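Local structure of transcriptional regulator, marR family, putative (Sulfolobus solfataricus, 3F3X) at residues S41-A45 with L56-Y60; L32-S36 with L74-L79. The protein probably binds DNA as a dimeric, MarR-family transcription factor, with a role in activating transcription in this archaeon. One frame throughout, in Å; residues are numbered along the deposited sequence.

Overall arrangement
From the N terminus, the chain runs down the long helix 3-33, turns through 32-36 and enters helix 37-48. Contact 1 comes next: Ser41-Ala45 of that helix meets Leu56-Tyr60 of helix 53-60, closing a short loop that carries strand 51-52. The chain then follows helix 64-76 to its C-terminal end, where Leu74-Leu79 returns to 32-36 and closes contact 2. Contact 1 is therefore nested inside the larger loop. Their centres lie about 15 Å apart, yet the two meet where Ile42 packs on Leu74. Together they tie three helices of the winged-helix domain to one another and to the foot of the long N-terminal helix.

Contact 1 (S41-A45 with L56-Y60); sequences SILKA and LANRY. With SO4 (sulfate ion), chain B.
Ser41 and Arg59 hold the Tyr60 ring between them, where the axes of the short helical segments 41-45 and 56-60 approach to 10.9 Å, their directions 111° apart. Ser41 CB sits over one face, making a CH-pi contact 3.5 Å from the ring centroid, and Arg59 CG lies 3.8 Å above the opposite face of the same ring. The arginine is worth following outward. From CB, a first torsion that sets CG anti to the backbone N (chi1 178°) lays CG over the tyrosine, and the extended chain beyond it carries the guanidinium out to a sulfate, probably picked up from the crystallisation liquor. CD passes alongside sulfate O3. NE donates to that O3 at 2.9 Å with an N-H...O angle of 155°, and NH2, across CZ, donates to sulfate O2, also at 2.9 Å. NH1 turns the other way, to a salt bridge with Glu48 and a hydrogen bond with Tyr55, with Ala45 CB close by against one face of the guanidinium. Tyr60 OH donates to sulfate O2 at 2.6 Å, so this oxygen takes two donors, both from the 56-60 helix, while Lys44, fully extended, lets NZ donate a hydrogen bond to sulfate O4 at 2.8 Å. Lys16 and Gln9 of the second subunit also bond the anion, placing it where the two chains meet. A phenylalanine in place of Tyr60 lacks the hydroxyl, and would probably leave sulfate O2 with one bond fewer and the anion more loosely gripped. Beneath this polar edge, Ala45 CB touches Leu56 CD2 at 3.8 Å, and Leu56 goes on to Ile67 of helix 64-76. Such crossing of successive helices, with a third packed against them, is characteristic of the helical core of the MarR winged-helix domain.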
ATOM      1  N   SER A  41     -11.203   9.182   1.237  1.00 18.75           N
ATOM      2  CA  SER A  41     -10.267  10.089   0.574  1.00 20.84           C
ATOM      3  C   SER A  41     -10.970  11.054  -0.382  1.00 19.49           C
ATOM      4  O   SER A  41     -10.660  12.250  -0.417  1.00 20.36           O
ATOM      5  CB  SER A  41      -9.215   9.289  -0.196  1.00 21.98           C
ATOM      6  OG  SER A  41      -8.418   8.522   0.688  1.00 23.89           O
ATOM      7  N   ILE A  42     -11.909  10.532  -1.164  1.00 18.55           N
ATOM      8  CA  ILE A  42     -12.643  11.359  -2.111  1.00 18.07           C
ATOM      9  C   ILE A  42     -13.454  12.409  -1.362  1.00 18.23           C
ATOM     10  O   ILE A  42     -13.480  13.580  -1.753  1.00 15.63           O
ATOM     11  CB  ILE A  42     -13.571  10.494  -3.002  1.00 19.54           C
ATOM     12  CG1 ILE A  42     -12.710   9.614  -3.919  1.00 20.75           C
ATOM     13  CG2 ILE A  42     -14.516  11.382  -3.823  1.00 18.34           C
ATOM     14  CD1 ILE A  42     -13.505   8.614  -4.736  1.00 22.28           C
ATOM     15  N   LEU A  43     -14.112  11.997  -0.283  1.00 15.90           N
ATOM     16  CA  LEU A  43     -14.891  12.942   0.503  1.00 16.82           C
ATOM     17  C   LEU A  43     -13.976  14.021   1.086  1.00 17.23           C
ATOM     18  O   LEU A  43     -14.313  15.199   1.062  1.00 16.69           O
ATOM     19  CB  LEU A  43     -15.642  12.223   1.629  1.00 16.99           C
ATOM     20  CG  LEU A  43     -16.781  11.310   1.153  1.00 19.42           C
ATOM     21  CD1 LEU A  43     -17.414  10.589   2.339  1.00 21.33           C
ATOM     22  CD2 LEU A  43     -17.836  12.140   0.432  1.00 21.74           C
ATOM     23  N   LYS A  44     -12.813  13.630   1.594  1.00 17.56           N
ATOM     24  CA  LYS A  44     -11.907  14.622   2.167  1.00 19.01           C
ATOM     25  C   LYS A  44     -11.455  15.656   1.132  1.00 19.87           C
ATOM     26  O   LYS A  44     -11.529  16.863   1.374  1.00 18.99           O
ATOM     27  CB  LYS A  44     -10.677  13.948   2.774  1.00 19.35           C
ATOM     28  CG  LYS A  44      -9.686  14.949   3.382  1.00 19.21           C
ATOM     29  CD  LYS A  44      -8.448  14.257   3.929  1.00 21.03           C
ATOM     30  CE  LYS A  44      -7.463  15.269   4.503  1.00 20.89           C
ATOM     31  NZ  LYS A  44      -6.183  14.609   4.904  1.00 23.91           N
ATOM     32  N   ALA A  45     -10.994  15.184  -0.023  1.00 19.77           N
ATOM     33  CA  ALA A  45     -10.520  16.085  -1.073  1.00 19.59           C
ATOM     34  C   ALA A  45     -11.611  17.030  -1.594  1.00 19.23           C
ATOM     35  O   ALA A  45     -11.358  18.222  -1.814  1.00 18.16           O
ATOM     36  CB  ALA A  45      -9.942  15.274  -2.226  1.00 15.76           C
ATOM     37  N   LEU A  56      -8.509  13.723  -8.633  1.00 21.09           N
ATOM     38  CA  LEU A  56      -8.655  12.693  -7.611  1.00 21.40           C
ATOM     39  C   LEU A  56      -7.761  11.479  -7.847  1.00 22.38           C
ATOM     40  O   LEU A  56      -7.090  11.010  -6.930  1.00 22.67           O
ATOM     41  CB  LEU A  56     -10.125  12.259  -7.509  1.00 20.76           C
ATOM     42  CG  LEU A  56     -11.058  13.372  -7.015  1.00 21.60           C
ATOM     43  CD1 LEU A  56     -12.509  12.965  -7.240  1.00 22.88           C
ATOM     44  CD2 LEU A  56     -10.786  13.662  -5.533  1.00 23.12           C
ATOM     45  N   ALA A  57      -7.751  10.968  -9.073  1.00 23.51           N
ATOM     46  CA  ALA A  57      -6.921   9.812  -9.401  1.00 24.23           C
ATOM     47  C   ALA A  57      -5.453  10.150  -9.161  1.00 25.52           C
ATOM     48  O   ALA A  57      -4.681   9.332  -8.655  1.00 26.24           O
ATOM     49  CB  ALA A  57      -7.133   9.419 -10.853  1.00 26.50           C
ATOM     50  N   ASN A  58      -5.084  11.367  -9.537  1.00 24.98           N
ATOM     51  CA  ASN A  58      -3.724  11.872  -9.398  1.00 27.19           C
ATOM     52  C   ASN A  58      -3.270  11.989  -7.949  1.00 26.72           C
ATOM     53  O   ASN A  58      -2.161  11.592  -7.596  1.00 25.18           O
ATOM     54  CB  ASN A  58      -3.637  13.246 -10.057  1.00 31.76           C
ATOM     55  CG  ASN A  58      -2.541  13.329 -11.086  1.00 38.28           C
ATOM     56  OD1 ASN A  58      -1.361  13.438 -10.750  1.00 41.45           O
ATOM     57  ND2 ASN A  58      -2.924  13.266 -12.357  1.00 41.55           N
ATOM     58  N   ARG A  59      -4.134  12.547  -7.111  1.00 24.24           N
ATOM     59  CA  ARG A  59      -3.809  12.742  -5.710  1.00 23.78           C
ATOM     60  C   ARG A  59      -3.740  11.440  -4.932  1.00 23.03           C
ATOM     61  O   ARG A  59      -2.891  11.283  -4.060  1.00 25.00           O
ATOM     62  CB  ARG A  59      -4.830  13.690  -5.068  1.00 22.52           C
ATOM     63  CG  ARG A  59      -4.643  13.941  -3.571  1.00 22.17           C
ATOM     64  CD  ARG A  59      -5.502  15.121  -3.122  1.00 20.71           C
ATOM     65  NE  ARG A  59      -5.692  15.178  -1.674  1.00 19.24           N
ATOM     66  CZ  ARG A  59      -6.331  16.158  -1.044  1.00 22.57           C
ATOM     67  NH1 ARG A  59      -6.834  17.179  -1.735  1.00 19.46           N
ATOM     68  NH2 ARG A  59      -6.507  16.099   0.272  1.00 21.01           N
ATOM     69  N   TYR A  60      -4.614  10.497  -5.256  1.00 23.71           N
ATOM     70  CA  TYR A  60      -4.627   9.237  -4.526  1.00 26.35           C
ATOM     71  C   TYR A  60      -3.976   8.048  -5.215  1.00 26.79           C
ATOM     72  O   TYR A  60      -4.042   6.923  -4.725  1.00 26.61           O
ATOM     73  CB  TYR A  60      -6.062   8.916  -4.114  1.00 23.24           C
ATOM     74  CG  TYR A  60      -6.590   9.979  -3.173  1.00 22.20           C
ATOM     75  CD1 TYR A  60      -7.549  10.907  -3.592  1.00 20.14           C
ATOM     76  CD2 TYR A  60      -6.043  10.126  -1.900  1.00 20.38           C
ATOM     77  CE1 TYR A  60      -7.940  11.965  -2.762  1.00 20.09           C
ATOM     78  CE2 TYR A  60      -6.420  11.177  -1.062  1.00 21.20           C
ATOM     79  CZ  TYR A  60      -7.369  12.095  -1.500  1.00 20.51           C
ATOM     80  OH  TYR A  60      -7.722  13.143  -0.677  1.00 19.69           O
TER
HETATM   81  S   SO4 B 201      -4.935  13.348   1.693  1.00 27.53           S
HETATM   82  O1  SO4 B 201      -4.616  11.962   2.088  1.00 29.51           O
HETATM   83  O2  SO4 B 201      -6.391  13.502   1.570  1.00 28.59           O
HETATM   84  O3  SO4 B 201      -4.300  13.650   0.394  1.00 24.43           O
HETATM   85  O4  SO4 B 201      -4.432  14.265   2.730  1.00 28.54           O

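Contact 2 (L32-S36 with L74-L79); sequences LMNLS and LEAKGL
Asn34 and Lys77 face each other with their CA atoms 10.3 Å apart, and Leu35 CA lies 8.7 Å from Leu74 CA, a spacing that leaves side chains to span the gap. Both segments are helix ends of the winged-helix domain. Asn34, with positive phi, leaves the long helix 3-33, and Ser36 then caps the start of helix 37-48. Across from them, helix 64-76 finishes in a Schellman motif: Gly78 takes positive phi, its N bonds back to Glu75 O, and Leu79 N reaches Leu74 O at 2.9 Å. Beyond this turn the chain enters strand 80-85, the first long strand of the wing.

Lys77 supplies the polar link. Its chain runs out straight as far as CE and then bends at the last torsion (chi4 -126°), which swings NZ onto the turn opposite. There it donates to Asn34 O at 2.6 Å; the angle at the carbonyl oxygen is 152° and the nitrogen is tilted 21° out of the carbonyl plane. One ammonium thus ties down a main-chain carbonyl just past a helix end, where the helical bonding pattern has stopped.

Below the ammonium the contact is apolar. Leu35 reaches across with one methyl: CD2 meets Leu79 CD1 at 4.1 Å and Leu74 CD2 at 4.2 Å, sitting against both leucines at the base of the Schellman turn. Val103 of helix 98-118 packs on Leu35 as well, while Leu74 extends the apolar patch to Ile42 of helix 37-48. A water completes the polar bridge, accepting from Lys77 NZ at 2.7 Å and donating to Met33 O at 2.8 Å.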
ATOM      1  N   LEU A  32     -19.134  -0.359   9.539  1.00 26.86           N
ATOM      2  CA  LEU A  32     -19.805   0.714  10.275  1.00 26.91           C
ATOM      3  C   LEU A  32     -20.529   1.736   9.401  1.00 27.71           C
ATOM      4  O   LEU A  32     -21.573   2.277   9.788  1.00 27.01           O
ATOM      5  CB  LEU A  32     -18.791   1.456  11.158  1.00 26.87           C
ATOM      6  CG  LEU A  32     -18.088   0.618  12.232  1.00 27.56           C
ATOM      7  CD1 LEU A  32     -17.092   1.472  12.982  1.00 28.27           C
ATOM      8  CD2 LEU A  32     -19.116   0.046  13.189  1.00 28.20           C
ATOM      9  N   MET A  33     -19.987   1.993   8.214  1.00 25.73           N
ATOM     10  CA  MET A  33     -20.576   3.008   7.346  1.00 27.22           C
ATOM     11  C   MET A  33     -20.817   2.623   5.891  1.00 28.22           C
ATOM     12  O   MET A  33     -21.319   3.435   5.112  1.00 29.65           O
ATOM     13  CB  MET A  33     -19.698   4.260   7.394  1.00 27.00           C
ATOM     14  CG  MET A  33     -19.424   4.762   8.802  1.00 27.57           C
ATOM     15  SD  MET A  33     -18.325   6.186   8.852  1.00 29.31           S
ATOM     16  CE  MET A  33     -19.477   7.496   8.388  1.00 28.00           C
ATOM     17  N   ASN A  34     -20.469   1.394   5.530  1.00 29.14           N
ATOM     18  CA  ASN A  34     -20.635   0.918   4.165  1.00 30.69           C
ATOM     19  C   ASN A  34     -19.834   1.824   3.233  1.00 30.20           C
ATOM     20  O   ASN A  34     -20.275   2.169   2.135  1.00 28.74           O
ATOM     21  CB  ASN A  34     -22.120   0.910   3.779  1.00 34.91           C
ATOM     22  CG  ASN A  34     -22.367   0.284   2.426  1.00 39.66           C
ATOM     23  OD1 ASN A  34     -21.763  -0.733   2.080  1.00 43.80           O
ATOM     24  ND2 ASN A  34     -23.272   0.879   1.652  1.00 43.17           N
ATOM     25  N   LEU A  35     -18.652   2.215   3.701  1.00 28.54           N
ATOM     26  CA  LEU A  35     -17.744   3.061   2.936  1.00 27.88           C
ATOM     27  C   LEU A  35     -16.397   2.372   2.861  1.00 26.90           C
ATOM     28  O   LEU A  35     -16.105   1.476   3.651  1.00 25.96           O
ATOM     29  CB  LEU A  35     -17.547   4.423   3.613  1.00 29.09           C
ATOM     30  CG  LEU A  35     -18.721   5.397   3.704  1.00 32.24           C
ATOM     31  CD1 LEU A  35     -18.261   6.661   4.433  1.00 31.63           C
ATOM     32  CD2 LEU A  35     -19.232   5.731   2.302  1.00 31.11           C
ATOM     33  N   SER A  36     -15.578   2.798   1.906  1.00 27.20           N
ATOM     34  CA  SER A  36     -14.241   2.253   1.748  1.00 25.25           C
ATOM     35  C   SER A  36     -13.261   3.363   2.108  1.00 25.15           C
ATOM     36  O   SER A  36     -13.660   4.509   2.329  1.00 23.37           O
ATOM     37  CB  SER A  36     -14.001   1.816   0.306  1.00 26.45           C
ATOM     38  OG  SER A  36     -13.914   2.938  -0.558  1.00 25.94           O
ATOM     39  N   LEU A  74     -20.769   6.701  -4.362  1.00 28.36           N
ATOM     40  CA  LEU A  74     -20.918   7.890  -3.535  1.00 26.35           C
ATOM     41  C   LEU A  74     -22.056   8.775  -4.033  1.00 25.13           C
ATOM     42  O   LEU A  74     -22.838   9.295  -3.238  1.00 24.68           O
ATOM     43  CB  LEU A  74     -19.614   8.690  -3.516  1.00 23.88           C
ATOM     44  CG  LEU A  74     -18.463   8.048  -2.737  1.00 25.14           C
ATOM     45  CD1 LEU A  74     -17.193   8.839  -2.964  1.00 24.69           C
ATOM     46  CD2 LEU A  74     -18.802   8.001  -1.248  1.00 24.19           C
ATOM     47  N   GLU A  75     -22.153   8.951  -5.347  1.00 23.41           N
ATOM     48  CA  GLU A  75     -23.213   9.791  -5.883  1.00 25.00           C
ATOM     49  C   GLU A  75     -24.575   9.134  -5.693  1.00 24.26           C
ATOM     50  O   GLU A  75     -25.562   9.809  -5.409  1.00 24.90           O
ATOM     51  CB  GLU A  75     -22.970  10.104  -7.367  1.00 24.29           C
ATOM     52  CG  GLU A  75     -24.065  10.972  -7.971  1.00 25.91           C
ATOM     53  CD  GLU A  75     -23.635  11.688  -9.240  1.00 25.52           C
ATOM     54  OE1 GLU A  75     -22.938  11.070 -10.072  1.00 25.93           O
ATOM     55  OE2 GLU A  75     -24.012  12.869  -9.407  1.00 25.30           O
ATOM     56  N   ALA A  76     -24.620   7.814  -5.838  1.00 27.61           N
ATOM     57  CA  ALA A  76     -25.865   7.075  -5.665  1.00 28.74           C
ATOM     58  C   ALA A  76     -26.351   7.221  -4.222  1.00 29.45           C
ATOM     59  O   ALA A  76     -27.559   7.234  -3.961  1.00 30.10           O
ATOM     60  CB  ALA A  76     -25.646   5.603  -6.005  1.00 30.13           C
ATOM     61  N   LYS A  77     -25.404   7.345  -3.295  1.00 27.69           N
ATOM     62  CA  LYS A  77     -25.714   7.499  -1.875  1.00 27.77           C
ATOM     63  C   LYS A  77     -25.998   8.955  -1.521  1.00 27.16           C
ATOM     64  O   LYS A  77     -26.300   9.269  -0.368  1.00 26.36           O
ATOM     65  CB  LYS A  77     -24.543   7.026  -1.013  1.00 29.76           C
ATOM     66  CG  LYS A  77     -24.134   5.584  -1.197  1.00 32.29           C
ATOM     67  CD  LYS A  77     -22.860   5.310  -0.415  1.00 34.50           C
ATOM     68  CE  LYS A  77     -22.357   3.908  -0.667  1.00 37.14           C
ATOM     69  NZ  LYS A  77     -22.156   3.161   0.593  1.00 38.52           N
ATOM     70  N   GLY A  78     -25.871   9.843  -2.503  1.00 23.88           N
ATOM     71  CA  GLY A  78     -26.118  11.253  -2.257  1.00 23.25           C
ATOM     72  C   GLY A  78     -25.036  11.957  -1.449  1.00 21.08           C
ATOM     73  O   GLY A  78     -25.289  12.996  -0.830  1.00 21.71           O
ATOM     74  N   LEU A  79     -23.829  11.402  -1.448  1.00 20.39           N
ATOM     75  CA  LEU A  79     -22.726  11.999  -0.701  1.00 21.45           C
ATOM     76  C   LEU A  79     -21.930  12.988  -1.548  1.00 20.90           C
ATOM     77  O   LEU A  79     -21.289  13.891  -1.018  1.00 20.99           O
ATOM     78  CB  LEU A  79     -21.813  10.904  -0.157  1.00 21.87           C
ATOM     79  CG  LEU A  79     -22.561   9.875   0.698  1.00 23.41           C
ATOM     80  CD1 LEU A  79     -21.555   8.909   1.314  1.00 23.00           C
ATOM     81  CD2 LEU A  79     -23.370  10.580   1.784  1.00 23.56           C
TER
HETATM   82  O   HOH W   1     -22.745   4.383   2.935  1.00 41.08           O